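Local coordinates for protein glutathione S-transferase (Bombyx mori, PDB 5ZFG) that metabolises the organophosphate insecticide diazinon in the silkworm and probably acts as a glutathione transferase, joining glutathione to its substrates, at residues V22-P27 against Q72-K77; S16-L21 against F28-V33; T141-T146 against T181-W186; I134-L139 against I173-S178. All coordinates share one frame; numbering follows the deposited sequence.

Contact 1: residues V22-P27 against Q72-K77; sequences VALEVP and QYICDK
Leu24 meets Ile74 and Cys75 through one methyl group. Its CD1 lies 3.5 Å from Ile74 CG2 and 3.7 Å from Cys75 SG, so it touches two successive residues of helix 67-78. Val26 adds a looser touch, with its CG2 at 4.3 Å from Ile74 CG2. The branch methyl of Ile74 thus faces both Leu24 and Val26. It can do so because CG1 takes the place beside the backbone N (chi1 -71°) and CG2 stands anti to that nitrogen. All four residues are buried, and the contact is wholly apolar.

Between Leu24 and Val26, Glu25 turns the chain. It has a positive phi of 59° and closes a Schellman motif at the end of helix 12-23, with Glu25 N bonded to Val22 O at 3.0 Å. Leu24 and Val26 both point their CB atoms to helix 67-78, while Glu25 is exposed. Leu21 of helix 12-23 packs on both Val26 and Ile74, and Leu84 touches Leu24. Ile74 also rests on Leu57 of strand 56-59. The contact thus joins the turn at the end of helix 12-23 to helix 67-78 within the thioredoxin-like domain, beside the central sheet.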
loop_
_atom_site.group_PDB
_atom_site.type_symbol
_atom_site.label_atom_id
_atom_site.label_comp_id
_atom_site.label_asym_id
_atom_site.label_seq_id
_atom_site.Cartn_x
_atom_site.Cartn_y
_atom_site.Cartn_z
ATOM N N VAL B 22 5.404 -20.042 -3.447
ATOM C CA VAL B 22 5.946 -21.320 -2.987
ATOM C C VAL B 22 5.144 -21.852 -1.806
ATOM O O VAL B 22 4.770 -23.032 -1.777
ATOM C CB VAL B 22 7.444 -21.157 -2.651
ATOM C CG1 VAL B 22 7.993 -22.376 -1.906
ATOM C CG2 VAL B 22 8.238 -20.889 -3.922
ATOM N N ALA B 23 4.836 -20.986 -0.829
ATOM C CA ALA B 23 4.073 -21.425 0.341
ATOM C C ALA B 23 2.690 -21.927 -0.051
ATOM O O ALA B 23 2.169 -22.882 0.543
ATOM C CB ALA B 23 3.956 -20.288 1.348
ATOM N N LEU B 24 2.083 -21.304 -1.051
ATOM C CA LEU B 24 0.747 -21.682 -1.496
ATOM C C LEU B 24 0.766 -22.825 -2.497
ATOM O O LEU B 24 -0.309 -23.292 -2.902
ATOM C CB LEU B 24 0.039 -20.476 -2.112
ATOM C CG LEU B 24 -0.335 -19.399 -1.088
ATOM C CD1 LEU B 24 -1.028 -18.240 -1.790
ATOM C CD2 LEU B 24 -1.224 -19.995 -0.024
ATOM N N GLU B 25 1.955 -23.273 -2.905
ATOM C CA GLU B 25 2.106 -24.335 -3.896
ATOM C C GLU B 25 1.439 -23.975 -5.221
ATOM O O GLU B 25 0.839 -24.822 -5.879
ATOM C CB GLU B 25 1.559 -25.664 -3.356
ATOM C CG GLU B 25 1.989 -25.947 -1.929
ATOM C CD GLU B 25 1.677 -27.370 -1.501
ATOM O OE1 GLU B 25 0.592 -27.597 -0.928
ATOM O OE2 GLU B 25 2.513 -28.256 -1.764
ATOM N N VAL B 26 1.548 -22.713 -5.623
ATOM C CA VAL B 26 1.044 -22.253 -6.910
ATOM C C VAL B 26 2.204 -22.306 -7.901
ATOM O O VAL B 26 3.220 -21.619 -7.683
ATOM C CB VAL B 26 0.452 -20.838 -6.819
ATOM C CG1 VAL B 26 0.061 -20.355 -8.191
ATOM C CG2 VAL B 26 -0.760 -20.815 -5.881
ATOM N N PRO B 27 2.130 -23.123 -8.950
ATOM C CA PRO B 27 3.265 -23.227 -9.879
ATOM C C PRO B 27 3.391 -21.977 -10.737
ATOM O O PRO B 27 2.393 -21.371 -11.130
ATOM C CB PRO B 27 2.917 -24.459 -10.725
ATOM C CG PRO B 27 1.890 -25.203 -9.914
ATOM C CD PRO B 27 1.089 -24.118 -9.257
ATOM N N GLN B 72 -1.987 -10.295 -2.421
ATOM C CA GLN B 72 -3.415 -10.438 -2.133
ATOM C C GLN B 72 -4.129 -11.240 -3.221
ATOM O O GLN B 72 -4.993 -12.082 -2.925
ATOM C CB GLN B 72 -4.027 -9.045 -1.964
ATOM C CG GLN B 72 -3.472 -8.345 -0.709
ATOM C CD GLN B 72 -3.639 -6.837 -0.721
ATOM O OE1 GLN B 72 -3.621 -6.209 -1.775
ATOM N NE2 GLN B 72 -3.786 -6.245 0.471
ATOM N N TYR B 73 -3.745 -11.025 -4.479
ATOM C CA TYR B 73 -4.428 -11.669 -5.599
ATOM C C TYR B 73 -4.142 -13.164 -5.637
ATOM O O TYR B 73 -5.055 -13.966 -5.841
ATOM C CB TYR B 73 -4.001 -11.010 -6.904
ATOM C CG TYR B 73 -4.396 -11.781 -8.159
ATOM C CD1 TYR B 73 -5.721 -11.841 -8.559
ATOM C CD2 TYR B 73 -3.444 -12.437 -8.919
ATOM C CE1 TYR B 73 -6.093 -12.536 -9.697
ATOM C CE2 TYR B 73 -3.804 -13.149 -10.062
ATOM C CZ TYR B 73 -5.134 -13.185 -10.439
ATOM O OH TYR B 73 -5.512 -13.865 -11.580
ATOM N N ILE B 74 -2.883 -13.551 -5.421
ATOM C CA ILE B 74 -2.537 -14.970 -5.444
ATOM C C ILE B 74 -3.351 -15.737 -4.404
ATOM O O ILE B 74 -3.855 -16.842 -4.669
ATOM C CB ILE B 74 -1.017 -15.140 -5.234
ATOM C CG1 ILE B 74 -0.259 -14.665 -6.471
ATOM C CG2 ILE B 74 -0.692 -16.596 -4.915
ATOM C CD1 ILE B 74 -0.993 -14.832 -7.756
ATOM N N CYS B 75 -3.546 -15.144 -3.222
ATOM C CA CYS B 75 -4.357 -15.784 -2.188
ATOM C C CYS B 75 -5.837 -15.780 -2.552
ATOM O O CYS B 75 -6.499 -16.824 -2.491
ATOM C CB CYS B 75 -4.141 -15.098 -0.839
ATOM S SG CYS B 75 -2.464 -15.196 -0.216
ATOM N N ASP B 76 -6.375 -14.610 -2.928
ATOM C CA ASP B 76 -7.800 -14.497 -3.267
ATOM C C ASP B 76 -8.188 -15.428 -4.410
ATOM O O ASP B 76 -9.275 -16.013 -4.402
ATOM C CB ASP B 76 -8.157 -13.060 -3.670
ATOM C CG ASP B 76 -8.087 -12.070 -2.509
ATOM O OD1 ASP B 76 -8.087 -12.500 -1.338
ATOM O OD2 ASP B 76 -8.048 -10.848 -2.795
ATOM N N LYS B 77 -7.329 -15.554 -5.417
ATOM C CA LYS B 77 -7.680 -16.318 -6.608
ATOM C C LYS B 77 -7.446 -17.813 -6.410
ATOM O O LYS B 77 -8.307 -18.632 -6.743
ATOM C CB LYS B 77 -6.882 -15.800 -7.808
ATOM C CG LYS B 77 -7.039 -16.635 -9.067
ATOM C CD LYS B 77 -8.384 -16.399 -9.720
ATOM C CE LYS B 77 -8.399 -16.964 -11.134
ATOM N NZ LYS B 77 -9.778 -17.319 -11.564
#

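Contact 2: residues S16-L21 against F28-V33. With EDO (1,2-ethanediol), chain G.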
loop_
_atom_site.group_PDB
_atom_site.type_symbol
_atom_site.label_atom_id
_atom_site.label_comp_id
_atom_site.label_asym_id
_atom_site.label_seq_id
_atom_site.Cartn_x
_atom_site.Cartn_y
_atom_site.Cartn_z
ATOM N N SER B 16 9.235 -11.558 -1.815
ATOM C CA SER B 16 8.006 -11.785 -1.060
ATOM C C SER B 16 6.971 -12.508 -1.911
ATOM O O SER B 16 6.272 -13.407 -1.422
ATOM C CB SER B 16 7.445 -10.450 -0.563
ATOM O OG SER B 16 8.351 -9.805 0.302
ATOM N N VAL B 17 6.845 -12.115 -3.179
ATOM C CA VAL B 17 5.878 -12.767 -4.051
ATOM C C VAL B 17 6.295 -14.216 -4.296
ATOM O O VAL B 17 5.461 -15.126 -4.276
ATOM C CB VAL B 17 5.702 -11.995 -5.370
ATOM C CG1 VAL B 17 4.814 -12.781 -6.347
ATOM C CG2 VAL B 17 5.071 -10.597 -5.128
ATOM N N ARG B 18 7.593 -14.460 -4.461
ATOM C CA ARG B 18 8.028 -15.842 -4.679
ATOM C C ARG B 18 7.742 -16.713 -3.462
ATOM O O ARG B 18 7.279 -17.849 -3.608
ATOM C CB ARG B 18 9.510 -15.873 -5.057
ATOM C CG ARG B 18 9.755 -15.324 -6.465
ATOM C CD ARG B 18 11.241 -15.114 -6.771
ATOM N NE ARG B 18 11.967 -16.329 -6.434
ATOM C CZ ARG B 18 13.202 -16.368 -5.950
ATOM N NH1 ARG B 18 13.899 -15.258 -5.767
ATOM N NH2 ARG B 18 13.740 -17.536 -5.642
ATOM N N GLN B 19 8.018 -16.206 -2.256
ATOM C CA GLN B 19 7.738 -16.965 -1.041
ATOM C C GLN B 19 6.254 -17.309 -0.932
ATOM O O GLN B 19 5.897 -18.453 -0.632
ATOM C CB GLN B 19 8.210 -16.185 0.186
ATOM C CG GLN B 19 9.723 -16.046 0.250
ATOM C CD GLN B 19 10.129 -15.161 1.381
ATOM O OE1 GLN B 19 9.564 -14.072 1.562
ATOM N NE2 GLN B 19 11.105 -15.606 2.163
ATOM N N ALA B 20 5.373 -16.346 -1.219
ATOM C CA ALA B 20 3.943 -16.635 -1.185
ATOM C C ALA B 20 3.555 -17.710 -2.206
ATOM O O ALA B 20 2.782 -18.624 -1.892
ATOM C CB ALA B 20 3.139 -15.356 -1.432
ATOM N N LEU B 21 4.051 -17.593 -3.444
ATOM C CA LEU B 21 3.731 -18.590 -4.464
ATOM C C LEU B 21 4.210 -19.971 -4.039
ATOM O O LEU B 21 3.496 -20.965 -4.224
ATOM C CB LEU B 21 4.352 -18.203 -5.804
ATOM C CG LEU B 21 3.709 -17.030 -6.557
ATOM C CD1 LEU B 21 4.719 -16.442 -7.541
ATOM C CD2 LEU B 21 2.414 -17.461 -7.268
ATOM N N PHE B 28 4.632 -21.591 -11.031
ATOM C CA PHE B 28 4.859 -20.406 -11.851
ATOM C C PHE B 28 6.196 -20.513 -12.564
ATOM O O PHE B 28 7.087 -21.264 -12.154
ATOM C CB PHE B 28 4.819 -19.119 -11.011
ATOM C CG PHE B 28 5.952 -18.993 -10.042
ATOM C CD1 PHE B 28 7.042 -18.162 -10.313
ATOM C CD2 PHE B 28 5.933 -19.692 -8.845
ATOM C CE1 PHE B 28 8.072 -18.044 -9.408
ATOM C CE2 PHE B 28 6.969 -19.581 -7.942
ATOM C CZ PHE B 28 8.045 -18.752 -8.228
ATOM N N GLU B 29 6.321 -19.741 -13.639
ATOM C CA GLU B 29 7.581 -19.550 -14.343
ATOM C C GLU B 29 8.214 -18.246 -13.871
ATOM O O GLU B 29 7.538 -17.213 -13.825
ATOM C CB GLU B 29 7.367 -19.512 -15.856
ATOM C CG GLU B 29 8.618 -19.102 -16.646
ATOM C CD GLU B 29 8.413 -19.137 -18.158
ATOM O OE1 GLU B 29 7.861 -20.135 -18.662
ATOM O OE2 GLU B 29 8.810 -18.167 -18.838
ATOM N N LEU B 30 9.493 -18.309 -13.507
ATOM C CA LEU B 30 10.263 -17.157 -13.053
ATOM C C LEU B 30 11.044 -16.560 -14.216
ATOM O O LEU B 30 11.775 -17.273 -14.914
ATOM C CB LEU B 30 11.220 -17.562 -11.934
ATOM C CG LEU B 30 12.234 -16.531 -11.412
ATOM C CD1 LEU B 30 11.495 -15.313 -10.849
ATOM C CD2 LEU B 30 13.102 -17.141 -10.343
ATOM N N ILE B 31 10.894 -15.256 -14.420
ATOM C CA ILE B 31 11.694 -14.517 -15.393
ATOM C C ILE B 31 12.550 -13.536 -14.613
ATOM O O ILE B 31 12.028 -12.609 -13.979
ATOM C CB ILE B 31 10.828 -13.793 -16.433
ATOM C CG1 ILE B 31 10.043 -14.797 -17.272
ATOM C CG2 ILE B 31 11.711 -12.932 -17.345
ATOM C CD1 ILE B 31 8.568 -14.764 -17.047
ATOM N N ASN B 32 13.864 -13.746 -14.652
ATOM C CA ASN B 32 14.821 -12.862 -14.006
ATOM C C ASN B 32 15.019 -11.653 -14.899
ATOM O O ASN B 32 15.585 -11.772 -15.989
ATOM C CB ASN B 32 16.143 -13.588 -13.786
ATOM C CG ASN B 32 16.055 -14.614 -12.700
ATOM O OD1 ASN B 32 15.826 -14.273 -11.539
ATOM N ND2 ASN B 32 16.231 -15.890 -13.063
ATOM N N VAL B 33 14.549 -10.495 -14.450
ATOM C CA VAL B 33 14.627 -9.285 -15.260
ATOM C C VAL B 33 16.058 -8.763 -15.196
ATOM O O VAL B 33 16.666 -8.717 -14.118
ATOM C CB VAL B 33 13.610 -8.239 -14.770
ATOM C CG1 VAL B 33 13.844 -6.869 -15.439
ATOM C CG2 VAL B 33 12.176 -8.724 -15.028
HETATM C C1 EDO G . 11.205 -19.800 -5.782
HETATM O O1 EDO G . 11.223 -19.172 -7.074
HETATM C C2 EDO G . 12.490 -20.581 -5.495
HETATM O O2 EDO G . 12.189 -21.790 -4.755
#
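The Phe28 ring carries Leu21 on one face. Leu21 CD1 sits 3.7 Å from the ring centroid and only 10° off the normal, a CH-pi contact. At the ring's edge, near its plane, lies O1 of a bound 1,2-ethanediol, 3.4 Å from Phe28 CZ. The Arg18 guanidinium has Leu30 CD2 over one face, toward the rim, and the diol at its edge. These groups belong to the beta-alpha-beta unit of the thioredoxin-like domain, in which helix 12-23 connects parallel strands 3-7 and 29-32.

Leu21 also uses its CB, which is 3.6 Å from Phe28 CE2, so the leucine reaches from above the ring centre to one side of it. Phe28 in turn points its CB toward the helix. Arg18 approaches the same ring obliquely, with CG 4.2 Å from Phe28 CZ. Arg18 CD lies 4.1 Å from Leu30 CD1, and the side chains of Arg18 and Leu30 cross at a slant. Beyond CD the arginine bends at chi3 (50°), which carries NE to the diol O1.

Arg18 is partly exposed and Leu30 exposed, so this end is the solvent side of the contact. Leu30 also packs on Ala7 of strand 3-7. Backbone hydrogen bonds join Glu29 and Ile31 to that strand. The diol probably comes from the crystallisation liquor. It accepts a hydrogen bond from Arg18 NE to its O1, 3.0 Å long and fairly straight at 159°.

Contact 3: residues T141-T146 against T181-W186; sequences TYLTRT and TKIHKW
Leu143 and Thr144 of helix 126-146 pack on Lys182 and Ile183 at the start of helix 181-193. Both helices belong to the all-helical C-terminal domain of the glutathione transferase fold. The two short segments run almost at right angles, 87° apart, with axes 9.3 Å from each other at their closest.

Earlier in the first segment, Tyr142 turns to another partner: its OH bonds to Gln51 of the second subunit. Leu143 comes next and is the buried centre of the contact. Its CD1 lies over the backbone of the second helix, 3.8 Å from Ile183 N. The same methyl is 3.9 Å from Ile183 CG1, and Leu143 CB is 4.0 Å from Lys182 CB.

Thr144 follows at the exposed border. Its OG1 is hydrogen-bonded to Glu140 O, one turn back. The Glu140 carboxylate takes Lys182 N on OE2 and Ile183 N on OE1, which ties the start of the second helix to the first. The Lys182 chain lies nearly perpendicular to the Thr144 side chain and bends only at its last torsion (chi4 -58°). Its carbons do the touching: Lys182 CD is 3.4 Å from Thr144 OG1, and CE is 3.8 Å from Thr144 CA.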
loop_
_atom_site.group_PDB
_atom_site.type_symbol
_atom_site.label_atom_id
_atom_site.label_comp_id
_atom_site.label_asym_id
_atom_site.label_seq_id
_atom_site.Cartn_x
_atom_site.Cartn_y
_atom_site.Cartn_z
ATOM N N THR B 141 6.521 -2.470 18.659
ATOM C CA THR B 141 5.311 -2.076 19.371
ATOM C C THR B 141 4.118 -2.886 18.895
ATOM O O THR B 141 3.314 -3.364 19.709
ATOM C CB THR B 141 5.056 -0.578 19.198
ATOM O OG1 THR B 141 6.099 0.165 19.829
ATOM C CG2 THR B 141 3.732 -0.186 19.817
ATOM N N TYR B 142 3.991 -3.066 17.574
ATOM C CA TYR B 142 2.866 -3.829 17.044
ATOM C C TYR B 142 2.905 -5.274 17.536
ATOM O O TYR B 142 1.877 -5.821 17.955
ATOM C CB TYR B 142 2.855 -3.764 15.513
ATOM C CG TYR B 142 2.154 -2.533 14.936
ATOM C CD1 TYR B 142 0.852 -2.193 15.325
ATOM C CD2 TYR B 142 2.796 -1.710 14.013
ATOM C CE1 TYR B 142 0.210 -1.056 14.794
ATOM C CE2 TYR B 142 2.174 -0.573 13.494
ATOM C CZ TYR B 142 0.874 -0.265 13.871
ATOM O OH TYR B 142 0.245 0.863 13.353
ATOM N N LEU B 143 4.092 -5.897 17.527
ATOM C CA LEU B 143 4.211 -7.274 18.011
ATOM C C LEU B 143 3.894 -7.371 19.499
ATOM O O LEU B 143 3.308 -8.362 19.952
ATOM C CB LEU B 143 5.615 -7.821 17.739
ATOM C CG LEU B 143 5.984 -8.070 16.271
ATOM C CD1 LEU B 143 7.482 -8.357 16.166
ATOM C CD2 LEU B 143 5.140 -9.198 15.668
ATOM N N THR B 144 4.271 -6.349 20.273
ATOM C CA THR B 144 3.951 -6.337 21.701
ATOM C C THR B 144 2.445 -6.271 21.926
ATOM O O THR B 144 1.901 -6.978 22.782
ATOM C CB THR B 144 4.638 -5.154 22.392
ATOM O OG1 THR B 144 6.052 -5.215 22.179
ATOM C CG2 THR B 144 4.350 -5.170 23.895
ATOM N N ARG B 145 1.752 -5.435 21.158
ATOM C CA ARG B 145 0.330 -5.230 21.403
ATOM C C ARG B 145 -0.499 -6.428 20.960
ATOM O O ARG B 145 -1.427 -6.839 21.669
ATOM C CB ARG B 145 -0.137 -3.953 20.711
ATOM C CG ARG B 145 0.535 -2.715 21.290
ATOM C CD ARG B 145 -0.093 -1.442 20.767
ATOM N NE ARG B 145 0.639 -0.251 21.196
ATOM C CZ ARG B 145 0.368 0.971 20.750
ATOM N NH1 ARG B 145 -0.612 1.144 19.873
ATOM N NH2 ARG B 145 1.072 2.012 21.179
ATOM N N THR B 146 -0.197 -7.002 19.793
ATOM C CA THR B 146 -0.946 -8.179 19.375
ATOM C C THR B 146 -0.545 -9.394 20.196
ATOM O O THR B 146 -1.348 -10.319 20.357
ATOM C CB THR B 146 -0.750 -8.465 17.883
ATOM O OG1 THR B 146 0.644 -8.649 17.608
ATOM C CG2 THR B 146 -1.300 -7.312 17.027
ATOM N N THR B 181 13.479 -7.209 20.922
ATOM C CA THR B 181 13.375 -8.599 21.363
ATOM C C THR B 181 12.409 -9.404 20.505
ATOM O O THR B 181 12.732 -10.504 20.042
ATOM C CB THR B 181 12.914 -8.623 22.822
ATOM O OG1 THR B 181 13.867 -7.928 23.630
ATOM C CG2 THR B 181 12.777 -10.039 23.303
ATOM N N LYS B 182 11.203 -8.880 20.306
ATOM C CA LYS B 182 10.183 -9.644 19.606
ATOM C C LYS B 182 10.479 -9.730 18.112
ATOM O O LYS B 182 10.260 -10.779 17.498
ATOM C CB LYS B 182 8.808 -9.035 19.876
ATOM C CG LYS B 182 8.504 -8.924 21.377
ATOM C CD LYS B 182 7.103 -8.397 21.635
ATOM C CE LYS B 182 6.711 -8.554 23.099
ATOM N NZ LYS B 182 6.764 -9.976 23.553
ATOM N N ILE B 183 10.986 -8.650 17.510
ATOM C CA ILE B 183 11.408 -8.731 16.111
ATOM C C ILE B 183 12.475 -9.807 15.947
ATOM O O ILE B 183 12.362 -10.695 15.096
ATOM C CB ILE B 183 11.922 -7.372 15.607
ATOM C CG1 ILE B 183 10.797 -6.334 15.544
ATOM C CG2 ILE B 183 12.540 -7.531 14.224
ATOM C CD1 ILE B 183 11.287 -4.958 15.081
ATOM N N HIS B 184 13.529 -9.738 16.767
ATOM C CA HIS B 184 14.635 -10.685 16.641
ATOM C C HIS B 184 14.142 -12.126 16.746
ATOM O O HIS B 184 14.537 -12.986 15.951
ATOM C CB HIS B 184 15.696 -10.383 17.706
ATOM C CG HIS B 184 16.977 -11.134 17.515
ATOM N ND1 HIS B 184 17.203 -12.375 18.073
ATOM C CD2 HIS B 184 18.098 -10.823 16.822
ATOM C CE1 HIS B 184 18.409 -12.794 17.733
ATOM N NE2 HIS B 184 18.972 -11.873 16.971
ATOM N N LYS B 185 13.255 -12.404 17.703
ATOM C CA LYS B 185 12.704 -13.748 17.845
ATOM C C LYS B 185 11.858 -14.133 16.635
ATOM O O LYS B 185 12.008 -15.229 16.087
ATOM C CB LYS B 185 11.884 -13.833 19.134
ATOM C CG LYS B 185 11.250 -15.181 19.407
ATOM C CD LYS B 185 12.273 -16.301 19.455
ATOM C CE LYS B 185 11.660 -17.565 20.061
ATOM N NZ LYS B 185 10.279 -17.323 20.583
ATOM N N TRP B 186 10.957 -13.242 16.209
ATOM C CA TRP B 186 10.098 -13.515 15.055
ATOM C C TRP B 186 10.927 -13.800 13.806
ATOM O O TRP B 186 10.674 -14.775 13.082
ATOM C CB TRP B 186 9.163 -12.318 14.840
ATOM C CG TRP B 186 8.644 -12.108 13.438
ATOM C CD1 TRP B 186 7.592 -12.739 12.852
ATOM C CD2 TRP B 186 9.128 -11.156 12.478
ATOM N NE1 TRP B 186 7.400 -12.261 11.576
ATOM C CE2 TRP B 186 8.329 -11.287 11.324
ATOM C CE3 TRP B 186 10.159 -10.214 12.482
ATOM C CZ2 TRP B 186 8.523 -10.504 10.191
ATOM C CZ3 TRP B 186 10.363 -9.449 11.349
ATOM C CH2 TRP B 186 9.546 -9.601 10.215
#

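Contact 4: residues I134-L139 against I173-S178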
loop_
_atom_site.group_PDB
_atom_site.type_symbol
_atom_site.label_atom_id
_atom_site.label_comp_id
_atom_site.label_asym_id
_atom_site.label_seq_id
_atom_site.Cartn_x
_atom_site.Cartn_y
_atom_site.Cartn_z
ATOM N N ILE B 134 13.244 3.997 14.504
ATOM C CA ILE B 134 11.825 4.282 14.703
ATOM C C ILE B 134 10.957 3.205 14.049
ATOM O O ILE B 134 9.955 2.760 14.630
ATOM C CB ILE B 134 11.491 5.696 14.189
ATOM C CG1 ILE B 134 12.090 6.741 15.137
ATOM C CG2 ILE B 134 9.988 5.891 14.097
ATOM C CD1 ILE B 134 12.410 8.058 14.482
ATOM N N SER B 135 11.346 2.735 12.856
ATOM C CA SER B 135 10.583 1.686 12.177
ATOM C C SER B 135 10.624 0.383 12.960
ATOM O O SER B 135 9.600 -0.296 13.112
ATOM C CB SER B 135 11.122 1.461 10.767
ATOM O OG SER B 135 10.960 2.613 9.968
ATOM N N LEU B 136 11.819 -0.004 13.429
ATOM C CA LEU B 136 11.927 -1.174 14.285
ATOM C C LEU B 136 11.089 -1.000 15.541
ATOM O O LEU B 136 10.384 -1.927 15.959
ATOM C CB LEU B 136 13.398 -1.422 14.638
ATOM C CG LEU B 136 14.253 -1.827 13.438
ATOM C CD1 LEU B 136 15.731 -1.669 13.724
ATOM C CD2 LEU B 136 13.928 -3.264 13.029
ATOM N N ASP B 137 11.131 0.199 16.142
ATOM C CA ASP B 137 10.370 0.431 17.363
ATOM C C ASP B 137 8.872 0.273 17.119
ATOM O O ASP B 137 8.156 -0.310 17.948
ATOM C CB ASP B 137 10.690 1.817 17.923
ATOM C CG ASP B 137 10.235 1.980 19.356
ATOM O OD1 ASP B 137 10.778 1.283 20.240
ATOM O OD2 ASP B 137 9.322 2.794 19.591
ATOM N N VAL B 138 8.388 0.754 15.972
ATOM C CA VAL B 138 6.966 0.647 15.653
ATOM C C VAL B 138 6.573 -0.813 15.431
ATOM O O VAL B 138 5.556 -1.280 15.957
ATOM C CB VAL B 138 6.609 1.533 14.442
ATOM C CG1 VAL B 138 5.188 1.220 13.945
ATOM C CG2 VAL B 138 6.744 3.013 14.786
ATOM N N LEU B 139 7.378 -1.573 14.678
ATOM C CA LEU B 139 7.047 -2.990 14.495
ATOM C C LEU B 139 7.133 -3.753 15.811
ATOM O O LEU B 139 6.286 -4.608 16.100
ATOM C CB LEU B 139 7.961 -3.635 13.443
ATOM C CG LEU B 139 7.664 -5.115 13.146
ATOM C CD1 LEU B 139 6.209 -5.356 12.730
ATOM C CD2 LEU B 139 8.631 -5.701 12.098
ATOM N N ILE B 173 23.667 -6.053 6.127
ATOM C CA ILE B 173 24.705 -5.074 6.431
ATOM C C ILE B 173 25.227 -5.223 7.862
ATOM O O ILE B 173 25.912 -4.322 8.365
ATOM C CB ILE B 173 24.217 -3.637 6.166
ATOM C CG1 ILE B 173 23.101 -3.236 7.137
ATOM C CG2 ILE B 173 23.766 -3.476 4.725
ATOM C CD1 ILE B 173 23.067 -1.737 7.410
ATOM N N ASP B 174 24.920 -6.345 8.519
ATOM C CA ASP B 174 25.371 -6.637 9.882
ATOM C C ASP B 174 24.849 -5.610 10.883
ATOM O O ASP B 174 25.516 -5.295 11.873
ATOM C CB ASP B 174 26.900 -6.742 9.959
ATOM C CG ASP B 174 27.374 -7.479 11.198
ATOM O OD1 ASP B 174 26.855 -8.578 11.478
ATOM O OD2 ASP B 174 28.268 -6.955 11.892
ATOM N N PHE B 175 23.649 -5.092 10.624
ATOM C CA PHE B 175 22.972 -4.181 11.539
ATOM C C PHE B 175 22.436 -4.974 12.722
ATOM O O PHE B 175 21.633 -5.895 12.542
ATOM C CB PHE B 175 21.836 -3.476 10.795
ATOM C CG PHE B 175 21.235 -2.304 11.532
ATOM C CD1 PHE B 175 20.423 -2.503 12.642
ATOM C CD2 PHE B 175 21.448 -1.008 11.079
ATOM C CE1 PHE B 175 19.856 -1.431 13.313
ATOM C CE2 PHE B 175 20.889 0.073 11.739
ATOM C CZ PHE B 175 20.092 -0.139 12.863
ATOM N N ASP B 176 22.873 -4.627 13.930
ATOM C CA ASP B 176 22.391 -5.314 15.124
ATOM C C ASP B 176 21.026 -4.759 15.517
ATOM O O ASP B 176 20.905 -3.573 15.851
ATOM C CB ASP B 176 23.391 -5.158 16.270
ATOM C CG ASP B 176 22.857 -5.676 17.602
ATOM O OD1 ASP B 176 22.039 -6.626 17.632
ATOM O OD2 ASP B 176 23.266 -5.115 18.639
ATOM N N PHE B 177 20.003 -5.610 15.481
ATOM C CA PHE B 177 18.670 -5.223 15.924
ATOM C C PHE B 177 18.180 -6.145 17.036
ATOM O O PHE B 177 16.976 -6.271 17.264
ATOM C CB PHE B 177 17.671 -5.163 14.755
ATOM C CG PHE B 177 17.601 -6.414 13.887
ATOM C CD1 PHE B 177 16.615 -7.371 14.105
ATOM C CD2 PHE B 177 18.467 -6.588 12.809
ATOM C CE1 PHE B 177 16.522 -8.512 13.293
ATOM C CE2 PHE B 177 18.381 -7.721 11.990
ATOM C CZ PHE B 177 17.413 -8.680 12.227
ATOM N N SER B 178 19.116 -6.771 17.762
ATOM C CA SER B 178 18.737 -7.743 18.788
ATOM C C SER B 178 18.049 -7.095 19.982
ATOM O O SER B 178 17.306 -7.777 20.699
ATOM C CB SER B 178 19.966 -8.534 19.261
ATOM O OG SER B 178 20.965 -7.665 19.759
#
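The loop between helices 160-172 and 181-193 packs here against helix 126-146, inside the helical C-terminal domain of the glutathione transferase fold. Leu136 carries the helix side with one methyl. Its CD1 lies 4.1 Å from Phe177 CB and 4.2 Å from Phe175 CE1. The approach to the Phe175 ring is oblique, and the two side chains run antiparallel alongside each other. Leu136 and Phe177 instead meet roughly square-on.

Only the CB of Phe177 serves this contact. With CG tucked over its own backbone, flanked by N and C (chi1 53°), its ring is led away from Leu136 and meets Tyr187 edge-to-face. Phe175 CG is anti to its backbone N (chi1 -168°), which brings that ring out to the leucine. Leu170 of helix 160-172 touches all three residues and fills in the same apolar cluster.

The loop has its own polar fastenings. Asp174, with positive phi, ends helix 160-172 in a Schellman motif. Asp176 then forms an Asx turn, taking Ser178 N at 2.9 Å on its OD1, from above the carboxylate plane. Ser178 OG donates to the syn lone pair of Asp176 OD1, 2.6 Å away.

Overall arrangement
From the N terminus, helix 12-23 enters contact 2 first, and strand 29-32 closes that short loop. Contact 1 opens at the end of the same helix, inside the loop of contact 2, and closes later on helix 67-78. The two therefore cross, and they touch through Leu21. Together they tie helix 12-23 to an edge strand and to helix 67-78 in the N-terminal domain. After both have closed, contacts 4 and 3 open on helix 126-146. Their segments alternate, so they cross too, closing on 173-178 and 181-186. They meet around Ile183. The two pairs lie in different domains, with centres 26 to 29 Å apart. Contacts 1, 3 and, through Val138, 4 also reach the second subunit.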